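Local coordinates for Serine/threonine-protein phosphatase 2A regulatory subunit B'' subunit alpha (Homo sapiens, PDB 4I5J) that binds calcium through an EF hand and, as a regulatory subunit of protein phosphatase 2A, might modulate the substrate selectivity, catalytic activity and localization of the enzyme, at residues Ser139-Gln144 / Ile181-Lys186; Phe266-Thr269 / Glu274-Leu277; Thr71-Trp76 / Ser82-Lys87. All coordinates share one frame; numbering follows the deposited sequence.

In the fold
The modelled chain is the EF-hand-rich part of the longer regulatory subunit, and its three contacts follow one another in series, with no nesting or crossing. Nearest the N terminus, contact 3 closes the short loop between helix 54-72 and helix 82-86. Contact 1 then closes a longer excursion, including helix 148-154, by bringing the loop after helix 135-138 against the end of helix 173-184. The calcium site of Asp200 to Glu211 follows, before contact 2 joins helices 263-271 and 273-277 across their tight turn. Contacts 1 and 2 touch through Lys186, close to Asp268 and Lys275, whereas contact 3 lies on the opposite side of the chain's centre, its centre about 25 Å from that of contact 1.

Contact 1. Residues Ser139-Gln144 / Ile181-Lys186; sequences SRYNDQ and ISEEDK
Asn142 and Glu183 mark the closest backbone approach, yet their CA atoms stay 9.8 Å apart, the loop 139-144 meeting the last turn of helix 173-184 through long side chains. Tyr141 spans most of the gap: with CG anti to the backbone N (chi1 177°) its ring reaches toward the helix and offers an edge to Glu183. The carboxylate carbon lies in the ring plane and the two flat groups stand almost perpendicular, 85° apart, with Tyr141 CE2 3.3 Å from Glu183 OE2. This sets the electropositive rim of the ring against a carboxylate. Glu183 OE1 is buried here without a polar partner in the model. The phenol OH of Tyr141 comes within 3.3 Å of Glu184 OE2, an oxygen already salt-bridged to Lys121. Replacing the tyrosine by an alanine would probably open a gap between loop and helix and deprive the Glu183 carboxylate of the ring edge it rests against. The contact lies within the paired EF-hand region, where Tyr141 also packs edge-to-face on Phe179 and touches helix 112-125, while Glu183 leans on Trp195 of helix 189-199.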
ATOM      1  N   SER A 139      -0.682  -8.903  13.212  1.00 55.60           N
ATOM      2  CA  SER A 139      -1.024  -8.127  14.402  1.00 54.55           C
ATOM      3  C   SER A 139       0.182  -7.817  15.278  1.00 57.99           C
ATOM      4  O   SER A 139       0.140  -6.908  16.097  1.00 63.52           O
ATOM      5  CB  SER A 139      -2.082  -8.866  15.214  1.00 57.85           C
ATOM      6  OG  SER A 139      -3.337  -8.800  14.558  1.00 66.46           O
ATOM      7  N   ARG A 140       1.258  -8.571  15.097  1.00 61.60           N
ATOM      8  CA  ARG A 140       2.480  -8.369  15.867  1.00 62.43           C
ATOM      9  C   ARG A 140       3.550  -7.585  15.118  1.00 62.81           C
ATOM     10  O   ARG A 140       4.637  -7.355  15.644  1.00 71.29           O
ATOM     11  CB  ARG A 140       3.040  -9.718  16.296  1.00 59.62           C
ATOM     12  CG  ARG A 140       2.137 -10.403  17.269  1.00 64.74           C
ATOM     13  CD  ARG A 140       2.526 -11.838  17.516  1.00 66.81           C
ATOM     14  NE  ARG A 140       1.478 -12.460  18.311  1.00 71.01           N
ATOM     15  CZ  ARG A 140       0.615 -13.364  17.857  1.00 69.03           C
ATOM     16  NH1 ARG A 140       0.688 -13.810  16.612  1.00 61.32           N
ATOM     17  NH2 ARG A 140      -0.311 -13.845  18.668  1.00 77.86           N
ATOM     18  N   TYR A 141       3.248  -7.188  13.886  1.00 54.00           N
ATOM     19  CA  TYR A 141       4.173  -6.390  13.089  1.00 59.83           C
ATOM     20  C   TYR A 141       4.437  -5.093  13.819  1.00 60.57           C
ATOM     21  O   TYR A 141       3.502  -4.490  14.346  1.00 59.56           O
ATOM     22  CB  TYR A 141       3.544  -6.076  11.734  1.00 60.77           C
ATOM     23  CG  TYR A 141       4.366  -5.194  10.815  1.00 64.34           C
ATOM     24  CD1 TYR A 141       5.431  -5.713  10.095  1.00 72.79           C
ATOM     25  CD2 TYR A 141       4.053  -3.853  10.641  1.00 63.75           C
ATOM     26  CE1 TYR A 141       6.172  -4.923   9.242  1.00 76.48           C
ATOM     27  CE2 TYR A 141       4.791  -3.051   9.794  1.00 69.94           C
ATOM     28  CZ  TYR A 141       5.851  -3.595   9.093  1.00 77.71           C
ATOM     29  OH  TYR A 141       6.600  -2.822   8.236  1.00 84.38           O
ATOM     30  N   ASN A 142       5.699  -4.669  13.857  1.00 60.53           N
ATOM     31  CA  ASN A 142       6.042  -3.379  14.452  1.00 70.56           C
ATOM     32  C   ASN A 142       5.485  -3.253  15.868  1.00 69.54           C
ATOM     33  O   ASN A 142       4.871  -2.236  16.217  1.00 64.33           O
ATOM     34  CB  ASN A 142       5.510  -2.231  13.583  1.00 79.72           C
ATOM     35  CG  ASN A 142       6.617  -1.433  12.922  1.00 87.21           C
ATOM     36  OD1 ASN A 142       7.172  -1.842  11.899  1.00 87.87           O
ATOM     37  ND2 ASN A 142       6.933  -0.278  13.500  1.00 89.17           N
ATOM     38  N   ASP A 143       5.670  -4.310  16.655  1.00 69.49           N
ATOM     39  CA  ASP A 143       5.219  -4.359  18.045  1.00 77.41           C
ATOM     40  C   ASP A 143       3.757  -3.960  18.227  1.00 75.03           C
ATOM     41  O   ASP A 143       3.451  -3.040  18.994  1.00 71.71           O
ATOM     42  CB  ASP A 143       6.128  -3.496  18.919  1.00 85.85           C
ATOM     43  CG  ASP A 143       7.565  -3.988  18.917  1.00 91.29           C
ATOM     44  OD1 ASP A 143       7.776  -5.214  19.043  1.00 92.61           O
ATOM     45  OD2 ASP A 143       8.483  -3.152  18.776  1.00 92.67           O
ATOM     46  N   GLN A 144       2.871  -4.655  17.514  1.00 74.31           N
ATOM     47  CA  GLN A 144       1.425  -4.411  17.573  1.00 71.97           C
ATOM     48  C   GLN A 144       1.020  -2.977  17.260  1.00 68.62           C
ATOM     49  O   GLN A 144       0.032  -2.477  17.807  1.00 68.23           O
ATOM     50  CB  GLN A 144       0.858  -4.811  18.934  1.00 72.62           C
ATOM     51  CG  GLN A 144       0.755  -6.295  19.141  1.00 72.86           C
ATOM     52  CD  GLN A 144       0.695  -6.650  20.599  1.00 76.67           C
ATOM     53  OE1 GLN A 144       1.661  -6.449  21.333  1.00 81.66           O
ATOM     54  NE2 GLN A 144      -0.442  -7.171  21.039  1.00 75.05           N
ATOM     55  N   ILE A 181       4.154  -1.038   2.375  1.00 32.30           N
ATOM     56  CA  ILE A 181       4.344   0.308   1.834  1.00 34.14           C
ATOM     57  C   ILE A 181       3.342   1.291   2.440  1.00 32.77           C
ATOM     58  O   ILE A 181       3.680   2.437   2.763  1.00 33.32           O
ATOM     59  CB  ILE A 181       4.261   0.311   0.298  1.00 35.05           C
ATOM     60  CG1 ILE A 181       5.387  -0.559  -0.276  1.00 41.09           C
ATOM     61  CG2 ILE A 181       4.365   1.740  -0.247  1.00 28.62           C
ATOM     62  CD1 ILE A 181       5.327  -0.736  -1.781  1.00 42.98           C
ATOM     63  N   SER A 182       2.111   0.823   2.633  1.00 26.35           N
ATOM     64  CA  SER A 182       1.044   1.687   3.117  1.00 28.86           C
ATOM     65  C   SER A 182       1.180   1.962   4.603  1.00 34.75           C
ATOM     66  O   SER A 182       0.781   3.025   5.086  1.00 35.42           O
ATOM     67  CB  SER A 182      -0.309   1.046   2.810  1.00 26.48           C
ATOM     68  OG  SER A 182      -0.468   0.960   1.399  1.00 32.85           O
ATOM     69  N   GLU A 183       1.734   0.995   5.334  1.00 36.74           N
ATOM     70  CA  GLU A 183       1.878   1.151   6.772  1.00 34.93           C
ATOM     71  C   GLU A 183       3.012   2.133   7.080  1.00 38.56           C
ATOM     72  O   GLU A 183       2.918   2.955   7.995  1.00 45.58           O
ATOM     73  CB  GLU A 183       2.104  -0.209   7.434  1.00 37.88           C
ATOM     74  CG  GLU A 183       1.848  -0.228   8.938  1.00 47.13           C
ATOM     75  CD  GLU A 183       3.110   0.025   9.725  1.00 63.68           C
ATOM     76  OE1 GLU A 183       3.031   0.093  10.971  1.00 77.68           O
ATOM     77  OE2 GLU A 183       4.186   0.146   9.095  1.00 62.19           O
ATOM     78  N   GLU A 184       4.057   2.086   6.271  1.00 39.36           N
ATOM     79  CA  GLU A 184       5.212   2.947   6.487  1.00 48.15           C
ATOM     80  C   GLU A 184       5.044   4.354   5.934  1.00 52.88           C
ATOM     81  O   GLU A 184       5.616   5.298   6.471  1.00 57.53           O
ATOM     82  CB  GLU A 184       6.461   2.291   5.902  1.00 45.28           C
ATOM     83  CG  GLU A 184       6.684   0.900   6.476  1.00 57.30           C
ATOM     84  CD  GLU A 184       8.081   0.359   6.222  1.00 66.45           C
ATOM     85  OE1 GLU A 184       8.688   0.717   5.182  1.00 66.39           O
ATOM     86  OE2 GLU A 184       8.569  -0.426   7.071  1.00 70.31           O
ATOM     87  N   ASP A 185       4.264   4.489   4.864  1.00 48.79           N
ATOM     88  CA  ASP A 185       4.078   5.785   4.215  1.00 44.94           C
ATOM     89  C   ASP A 185       2.601   6.151   4.071  1.00 45.27           C
ATOM     90  O   ASP A 185       1.975   5.788   3.084  1.00 40.59           O
ATOM     91  CB  ASP A 185       4.722   5.751   2.826  1.00 42.51           C
ATOM     92  CG  ASP A 185       4.551   7.059   2.072  1.00 53.79           C
ATOM     93  OD1 ASP A 185       4.148   8.069   2.706  1.00 54.86           O
ATOM     94  OD2 ASP A 185       4.836   7.077   0.848  1.00 53.36           O
ATOM     95  N   LYS A 186       2.036   6.886   5.021  1.00 48.07           N
ATOM     96  CA  LYS A 186       0.634   7.270   4.878  1.00 50.66           C
ATOM     97  C   LYS A 186       0.474   8.624   4.183  1.00 48.78           C
ATOM     98  O   LYS A 186      -0.534   9.303   4.381  1.00 49.79           O
ATOM     99  CB  LYS A 186      -0.105   7.264   6.229  1.00 48.65           C
ATOM    100  CG  LYS A 186      -0.296   5.895   6.860  1.00 41.62           C
ATOM    101  CD  LYS A 186      -1.058   5.969   8.165  1.00 42.76           C
ATOM    102  CE  LYS A 186      -1.034   4.636   8.917  1.00 53.23           C
ATOM    103  NZ  LYS A 186       0.347   4.185   9.359  1.00 57.86           N
TER

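Contact 2. Residues Phe266-Thr269 / Glu274-Leu277; sequences FYDT and EKYL
Thr269 and Tyr276 bring the two backbones together, their CA atoms only 5.1 Å apart, and this pair supplies much of the van der Waals contact. Tyr276 has CG anti to its N (chi1 171°), which turns the ring back against the threonine. Both branches of Thr269 meet the same side of that ring: OG1 lies 3.8 Å from Tyr276 CD1, approaching obliquely, and the methyl CG2 is 4.0 Å from Tyr276 CE1. The threonine hydroxyl is spoken for within its own helix, where it bonds to the carbonyl of Ile265, so toward the tyrosine it acts as bulk. Nearer the backbone, Asp268 O sits 3.9 Å from Tyr276 CB. Lys275 adds to this packing by passing its extended aliphatic chain obliquely across the Asp268 carboxylate, with CD 3.6 Å from Asp268 OD1.

The electrostatic part is looser. The Lys275 ammonium ends 4.9 Å from Asp268 OD1, too far for a salt bridge, where a mild attraction is probable, and Lys186 makes a long, weak ion pair with the same oxygen.

Thr269 and Tyr276 both rest on Leu236 of helix 233-244. Taken together, the arrangement is that of two consecutive short helices, 263-271 and 273-277, joined by a turn at Asn272, whose side chain bonds to Lys275 N.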
ATOM      1  N   PHE A 266      -4.962  11.458  11.212  1.00 50.64           N
ATOM      2  CA  PHE A 266      -6.302  10.874  11.325  1.00 45.81           C
ATOM      3  C   PHE A 266      -6.200   9.353  11.492  1.00 46.52           C
ATOM      4  O   PHE A 266      -6.648   8.782  12.489  1.00 45.98           O
ATOM      5  CB  PHE A 266      -7.081  11.221  10.050  1.00 44.02           C
ATOM      6  CG  PHE A 266      -8.519  10.748  10.037  1.00 43.31           C
ATOM      7  CD1 PHE A 266      -9.515  11.481  10.658  1.00 42.73           C
ATOM      8  CD2 PHE A 266      -8.877   9.601   9.357  1.00 43.28           C
ATOM      9  CE1 PHE A 266     -10.832  11.063  10.621  1.00 44.18           C
ATOM     10  CE2 PHE A 266     -10.197   9.180   9.320  1.00 37.02           C
ATOM     11  CZ  PHE A 266     -11.168   9.906   9.948  1.00 37.20           C
ATOM     12  N   TYR A 267      -5.538   8.703  10.544  1.00 44.63           N
ATOM     13  CA  TYR A 267      -5.372   7.249  10.587  1.00 45.17           C
ATOM     14  C   TYR A 267      -4.692   6.700  11.862  1.00 44.93           C
ATOM     15  O   TYR A 267      -5.174   5.739  12.474  1.00 46.89           O
ATOM     16  CB  TYR A 267      -4.641   6.769   9.319  1.00 46.00           C
ATOM     17  CG  TYR A 267      -5.467   6.922   8.047  1.00 43.86           C
ATOM     18  CD1 TYR A 267      -4.870   7.263   6.844  1.00 37.27           C
ATOM     19  CD2 TYR A 267      -6.843   6.702   8.052  1.00 40.29           C
ATOM     20  CE1 TYR A 267      -5.605   7.390   5.692  1.00 39.30           C
ATOM     21  CE2 TYR A 267      -7.596   6.829   6.894  1.00 34.14           C
ATOM     22  CZ  TYR A 267      -6.974   7.181   5.720  1.00 39.80           C
ATOM     23  OH  TYR A 267      -7.704   7.302   4.554  1.00 34.29           O
ATOM     24  N   ASP A 268      -3.576   7.292  12.261  1.00 46.28           N
ATOM     25  CA  ASP A 268      -2.897   6.879  13.494  1.00 50.22           C
ATOM     26  C   ASP A 268      -3.821   6.980  14.697  1.00 53.98           C
ATOM     27  O   ASP A 268      -3.863   6.096  15.553  1.00 62.41           O
ATOM     28  CB  ASP A 268      -1.647   7.735  13.737  1.00 53.95           C
ATOM     29  CG  ASP A 268      -0.558   7.480  12.712  1.00 60.86           C
ATOM     30  OD1 ASP A 268      -0.528   6.372  12.116  1.00 58.18           O
ATOM     31  OD2 ASP A 268       0.272   8.391  12.506  1.00 69.20           O
ATOM     32  N   THR A 269      -4.562   8.076  14.745  1.00 55.91           N
ATOM     33  CA  THR A 269      -5.465   8.357  15.837  1.00 51.57           C
ATOM     34  C   THR A 269      -6.474   7.222  15.993  1.00 46.95           C
ATOM     35  O   THR A 269      -6.843   6.882  17.104  1.00 50.11           O
ATOM     36  CB  THR A 269      -6.179   9.692  15.577  1.00 60.81           C
ATOM     37  OG1 THR A 269      -5.205  10.743  15.523  1.00 61.95           O
ATOM     38  CG2 THR A 269      -7.194  10.001  16.649  1.00 62.23           C
ATOM     39  N   GLU A 274       0.321   3.619  19.247  1.00 71.82           N
ATOM     40  CA  GLU A 274       1.694   4.049  19.493  1.00 74.13           C
ATOM     41  C   GLU A 274       2.017   5.372  18.814  1.00 70.38           C
ATOM     42  O   GLU A 274       2.525   6.294  19.447  1.00 74.97           O
ATOM     43  CB  GLU A 274       2.680   2.988  18.990  1.00 85.37           C
ATOM     44  CG  GLU A 274       2.893   1.793  19.912  1.00 91.95           C
ATOM     45  CD  GLU A 274       4.007   0.876  19.412  1.00 99.11           C
ATOM     46  OE1 GLU A 274       4.025   0.576  18.197  1.00 97.95           O
ATOM     47  OE2 GLU A 274       4.870   0.467  20.228  1.00102.24           O
ATOM     48  N   LYS A 275       1.746   5.455  17.515  1.00 70.80           N
ATOM     49  CA  LYS A 275       1.973   6.687  16.758  1.00 76.32           C
ATOM     50  C   LYS A 275       1.005   7.801  17.174  1.00 82.81           C
ATOM     51  O   LYS A 275       1.232   8.967  16.857  1.00 88.58           O
ATOM     52  CB  LYS A 275       1.872   6.444  15.240  1.00 71.38           C
ATOM     53  CG  LYS A 275       3.029   5.680  14.610  1.00 74.02           C
ATOM     54  CD  LYS A 275       2.889   5.601  13.080  1.00 78.07           C
ATOM     55  CE  LYS A 275       4.106   4.914  12.422  1.00 80.21           C
ATOM     56  NZ  LYS A 275       3.872   4.486  11.000  1.00 73.59           N
ATOM     57  N   TYR A 276      -0.075   7.441  17.867  1.00 82.76           N
ATOM     58  CA  TYR A 276      -1.024   8.443  18.357  1.00 87.93           C
ATOM     59  C   TYR A 276      -0.473   9.142  19.591  1.00 95.16           C
ATOM     60  O   TYR A 276      -0.380  10.369  19.628  1.00 99.87           O
ATOM     61  CB  TYR A 276      -2.393   7.830  18.673  1.00 83.41           C
ATOM     62  CG  TYR A 276      -3.345   8.786  19.383  1.00 88.20           C
ATOM     63  CD1 TYR A 276      -3.627  10.040  18.853  1.00 91.05           C
ATOM     64  CD2 TYR A 276      -3.971   8.426  20.575  1.00 88.75           C
ATOM     65  CE1 TYR A 276      -4.501  10.914  19.494  1.00 92.26           C
ATOM     66  CE2 TYR A 276      -4.850   9.290  21.220  1.00 86.39           C
ATOM     67  CZ  TYR A 276      -5.111  10.535  20.675  1.00 89.51           C
ATOM     68  OH  TYR A 276      -5.982  11.408  21.311  1.00 90.97           O
ATOM     69  N   LEU A 277      -0.108   8.346  20.594  1.00 94.38           N
ATOM     70  CA  LEU A 277       0.494   8.853  21.823  1.00 92.28           C
ATOM     71  C   LEU A 277       1.754   9.658  21.531  1.00 95.45           C
ATOM     72  O   LEU A 277       2.136  10.526  22.309  1.00102.45           O
ATOM     73  CB  LEU A 277       0.808   7.698  22.775  1.00 89.83           C
ATOM     74  CG  LEU A 277      -0.368   6.738  22.984  1.00 88.15           C
ATOM     75  CD1 LEU A 277      -0.032   5.612  23.954  1.00 85.10           C
ATOM     76  CD2 LEU A 277      -1.592   7.505  23.442  1.00 90.48           C
TER

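Contact 3. Residues Thr71-Trp76 / Ser82-Lys87; sequences TVNRSW and STEIRK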
ATOM      1  N   THR A  71       1.753   2.290  -7.384  1.00 30.59           N
ATOM      2  CA  THR A  71       1.883   3.702  -7.700  1.00 31.50           C
ATOM      3  C   THR A  71       1.122   4.095  -8.967  1.00 38.23           C
ATOM      4  O   THR A  71       0.528   5.167  -9.042  1.00 43.79           O
ATOM      5  CB  THR A  71       3.364   4.045  -7.866  1.00 34.84           C
ATOM      6  OG1 THR A  71       4.027   3.827  -6.621  1.00 40.29           O
ATOM      7  CG2 THR A  71       3.568   5.478  -8.298  1.00 37.30           C
ATOM      8  N   VAL A  72       1.132   3.233  -9.971  1.00 40.88           N
ATOM      9  CA  VAL A  72       0.577   3.612 -11.273  1.00 31.93           C
ATOM     10  C   VAL A  72      -0.929   3.316 -11.407  1.00 33.27           C
ATOM     11  O   VAL A  72      -1.704   4.150 -11.883  1.00 33.99           O
ATOM     12  CB  VAL A  72       1.360   2.925 -12.414  1.00 30.38           C
ATOM     13  CG1 VAL A  72       0.749   3.244 -13.747  1.00 29.53           C
ATOM     14  CG2 VAL A  72       2.831   3.365 -12.368  1.00 33.07           C
ATOM     15  N   ASN A  73      -1.346   2.135 -10.975  1.00 39.27           N
ATOM     16  CA  ASN A  73      -2.726   1.705 -11.173  1.00 37.46           C
ATOM     17  C   ASN A  73      -3.737   2.294 -10.172  1.00 41.39           C
ATOM     18  O   ASN A  73      -4.326   1.572  -9.375  1.00 38.37           O
ATOM     19  CB  ASN A  73      -2.782   0.186 -11.143  1.00 36.70           C
ATOM     20  CG  ASN A  73      -4.148  -0.342 -11.452  1.00 42.78           C
ATOM     21  OD1 ASN A  73      -4.611  -1.291 -10.816  1.00 38.98           O
ATOM     22  ND2 ASN A  73      -4.815   0.275 -12.429  1.00 39.74           N
ATOM     23  N   ARG A  74      -3.955   3.602 -10.246  1.00 38.41           N
ATOM     24  CA  ARG A  74      -4.731   4.325  -9.230  1.00 45.75           C
ATOM     25  C   ARG A  74      -6.221   3.960  -9.129  1.00 43.77           C
ATOM     26  O   ARG A  74      -6.876   4.263  -8.125  1.00 47.46           O
ATOM     27  CB  ARG A  74      -4.567   5.829  -9.446  1.00 50.79           C
ATOM     28  CG  ARG A  74      -3.147   6.306  -9.207  1.00 62.16           C
ATOM     29  CD  ARG A  74      -2.815   6.316  -7.725  1.00 71.82           C
ATOM     30  NE  ARG A  74      -3.765   7.150  -7.001  1.00 82.58           N
ATOM     31  CZ  ARG A  74      -3.715   8.479  -6.970  1.00 88.33           C
ATOM     32  NH1 ARG A  74      -2.751   9.124  -7.615  1.00 84.92           N
ATOM     33  NH2 ARG A  74      -4.630   9.163  -6.293  1.00 94.71           N
ATOM     34  N   SER A  75      -6.753   3.336 -10.174  1.00 36.27           N
ATOM     35  CA  SER A  75      -8.131   2.854 -10.162  1.00 42.70           C
ATOM     36  C   SER A  75      -8.279   1.537  -9.401  1.00 44.50           C
ATOM     37  O   SER A  75      -9.397   1.069  -9.197  1.00 48.06           O
ATOM     38  CB  SER A  75      -8.604   2.624 -11.597  1.00 42.74           C
ATOM     39  OG  SER A  75      -7.977   1.467 -12.140  1.00 51.50           O
ATOM     40  N   TRP A  76      -7.156   0.922  -9.019  1.00 41.52           N
ATOM     41  CA  TRP A  76      -7.170  -0.375  -8.329  1.00 41.80           C
ATOM     42  C   TRP A  76      -7.820  -1.484  -9.157  1.00 48.94           C
ATOM     43  O   TRP A  76      -8.145  -2.535  -8.631  1.00 50.07           O
ATOM     44  CB  TRP A  76      -7.892  -0.285  -6.989  1.00 43.52           C
ATOM     45  CG  TRP A  76      -7.156   0.463  -5.953  1.00 48.46           C
ATOM     46  CD1 TRP A  76      -6.724   1.758  -6.024  1.00 46.20           C
ATOM     47  CD2 TRP A  76      -6.784  -0.019  -4.655  1.00 45.14           C
ATOM     48  NE1 TRP A  76      -6.082   2.103  -4.857  1.00 42.15           N
ATOM     49  CE2 TRP A  76      -6.108   1.033  -3.998  1.00 40.95           C
ATOM     50  CE3 TRP A  76      -6.946  -1.240  -3.990  1.00 41.62           C
ATOM     51  CZ2 TRP A  76      -5.601   0.903  -2.708  1.00 36.84           C
ATOM     52  CZ3 TRP A  76      -6.431  -1.374  -2.718  1.00 45.29           C
ATOM     53  CH2 TRP A  76      -5.766  -0.307  -2.087  1.00 43.41           C
ATOM     54  N   SER A  82      -3.264   3.838 -20.341  1.00 37.65           N
ATOM     55  CA  SER A  82      -2.292   4.825 -20.798  1.00 43.34           C
ATOM     56  C   SER A  82      -2.390   6.094 -19.962  1.00 42.59           C
ATOM     57  O   SER A  82      -1.372   6.763 -19.713  1.00 38.46           O
ATOM     58  CB  SER A  82      -2.487   5.146 -22.276  1.00 43.60           C
ATOM     59  OG  SER A  82      -3.764   5.723 -22.474  1.00 49.59           O
ATOM     60  N   THR A  83      -3.608   6.418 -19.525  1.00 38.47           N
ATOM     61  CA  THR A  83      -3.835   7.590 -18.670  1.00 44.84           C
ATOM     62  C   THR A  83      -3.048   7.442 -17.377  1.00 39.89           C
ATOM     63  O   THR A  83      -2.367   8.374 -16.933  1.00 39.17           O
ATOM     64  CB  THR A  83      -5.333   7.772 -18.306  1.00 50.95           C
ATOM     65  OG1 THR A  83      -6.103   7.906 -19.501  1.00 53.42           O
ATOM     66  CG2 THR A  83      -5.531   9.006 -17.481  1.00 46.66           C
ATOM     67  N   GLU A  84      -3.115   6.248 -16.797  1.00 39.37           N
ATOM     68  CA  GLU A  84      -2.394   5.979 -15.565  1.00 41.48           C
ATOM     69  C   GLU A  84      -0.886   6.063 -15.751  1.00 37.52           C
ATOM     70  O   GLU A  84      -0.176   6.575 -14.882  1.00 36.40           O
ATOM     71  CB  GLU A  84      -2.823   4.637 -14.974  1.00 35.77           C
ATOM     72  CG  GLU A  84      -4.276   4.692 -14.518  1.00 34.92           C
ATOM     73  CD  GLU A  84      -4.765   3.377 -13.963  1.00 38.97           C
ATOM     74  OE1 GLU A  84      -4.170   2.328 -14.309  1.00 38.57           O
ATOM     75  OE2 GLU A  84      -5.738   3.393 -13.189  1.00 46.33           O
ATOM     76  N   ILE A  85      -0.383   5.596 -16.886  1.00 32.89           N
ATOM     77  CA  ILE A  85       1.043   5.691 -17.114  1.00 33.21           C
ATOM     78  C   ILE A  85       1.458   7.138 -17.315  1.00 41.56           C
ATOM     79  O   ILE A  85       2.505   7.586 -16.807  1.00 40.02           O
ATOM     80  CB  ILE A  85       1.485   4.842 -18.296  1.00 36.48           C
ATOM     81  CG1 ILE A  85       1.324   3.375 -17.942  1.00 38.68           C
ATOM     82  CG2 ILE A  85       2.958   5.096 -18.614  1.00 39.38           C
ATOM     83  CD1 ILE A  85       1.770   2.461 -19.004  1.00 53.62           C
ATOM     84  N   ARG A  86       0.616   7.867 -18.040  1.00 41.52           N
ATOM     85  CA  ARG A  86       0.882   9.260 -18.397  1.00 39.81           C
ATOM     86  C   ARG A  86       0.964  10.136 -17.149  1.00 38.85           C
ATOM     87  O   ARG A  86       1.732  11.089 -17.109  1.00 40.06           O
ATOM     88  CB  ARG A  86      -0.230   9.751 -19.324  1.00 46.14           C
ATOM     89  CG  ARG A  86      -0.015  11.089 -19.993  1.00 54.37           C
ATOM     90  CD  ARG A  86      -1.263  11.446 -20.819  1.00 57.56           C
ATOM     91  NE  ARG A  86      -1.636  10.347 -21.707  1.00 55.51           N
ATOM     92  CZ  ARG A  86      -2.859   9.836 -21.815  1.00 59.81           C
ATOM     93  NH1 ARG A  86      -3.864  10.326 -21.089  1.00 61.78           N
ATOM     94  NH2 ARG A  86      -3.078   8.828 -22.658  1.00 57.07           N
ATOM     95  N   LYS A  87       0.186   9.810 -16.118  1.00 36.88           N
ATOM     96  CA  LYS A  87       0.241  10.578 -14.863  1.00 37.09           C
ATOM     97  C   LYS A  87       1.310  10.106 -13.869  1.00 39.36           C
ATOM     98  O   LYS A  87       1.465  10.681 -12.794  1.00 45.26           O
ATOM     99  CB  LYS A  87      -1.131  10.604 -14.187  1.00 40.88           C
ATOM    100  CG  LYS A  87      -2.188  11.379 -14.977  1.00 49.34           C
ATOM    101  CD  LYS A  87      -3.591  11.068 -14.471  1.00 55.46           C
ATOM    102  CE  LYS A  87      -4.643  11.796 -15.307  1.00 67.63           C
ATOM    103  NZ  LYS A  87      -6.030  11.532 -14.825  1.00 72.32           N
TER
HETATM  104  O   HOH W   1      -1.096   6.646 -12.381  1.00 30.76           O
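Helices 54-72 and 82-86 flank a loop with the spacing of an EF hand, in which Asn73 and Glu84 fall, by sequence, at the first and twelfth positions, with Ser75 at the third. It lies away from the chain's observed calcium, and residues at positions that bind calcium in canonical EF hands here bond to one another. Glu84, its chain extended beyond CG, reaches back to the loop and divides its carboxylate between two partners. Asn73 ND2 donates to Glu84 OE1 at 2.9 Å, nearly in its own amide plane and on the syn side of the oxygen, though the amide and carboxylate planes are 70° apart. Glu84 OE2 is gripped twice by Ser75: the backbone N approaches at 3.2 Å, 33° out of the carboxylate plane, and OG at 3.1 Å meets the syn lone pair. Bonds to both oxygens should hinder rotation of the carboxylate. A water donates to Val72 O (2.6 Å) and Glu84 O (2.7 Å), while Val72 CG1 packs 4.2 Å from Ile85 CG1. Asn73 OD1 bonds to Gly78 N, and Ser75 OG to Ser77 OG. Beyond the loop, Ile85 packs on Phe16 and Ile17 of helix 12-20, and Trp76 on helix 189-199.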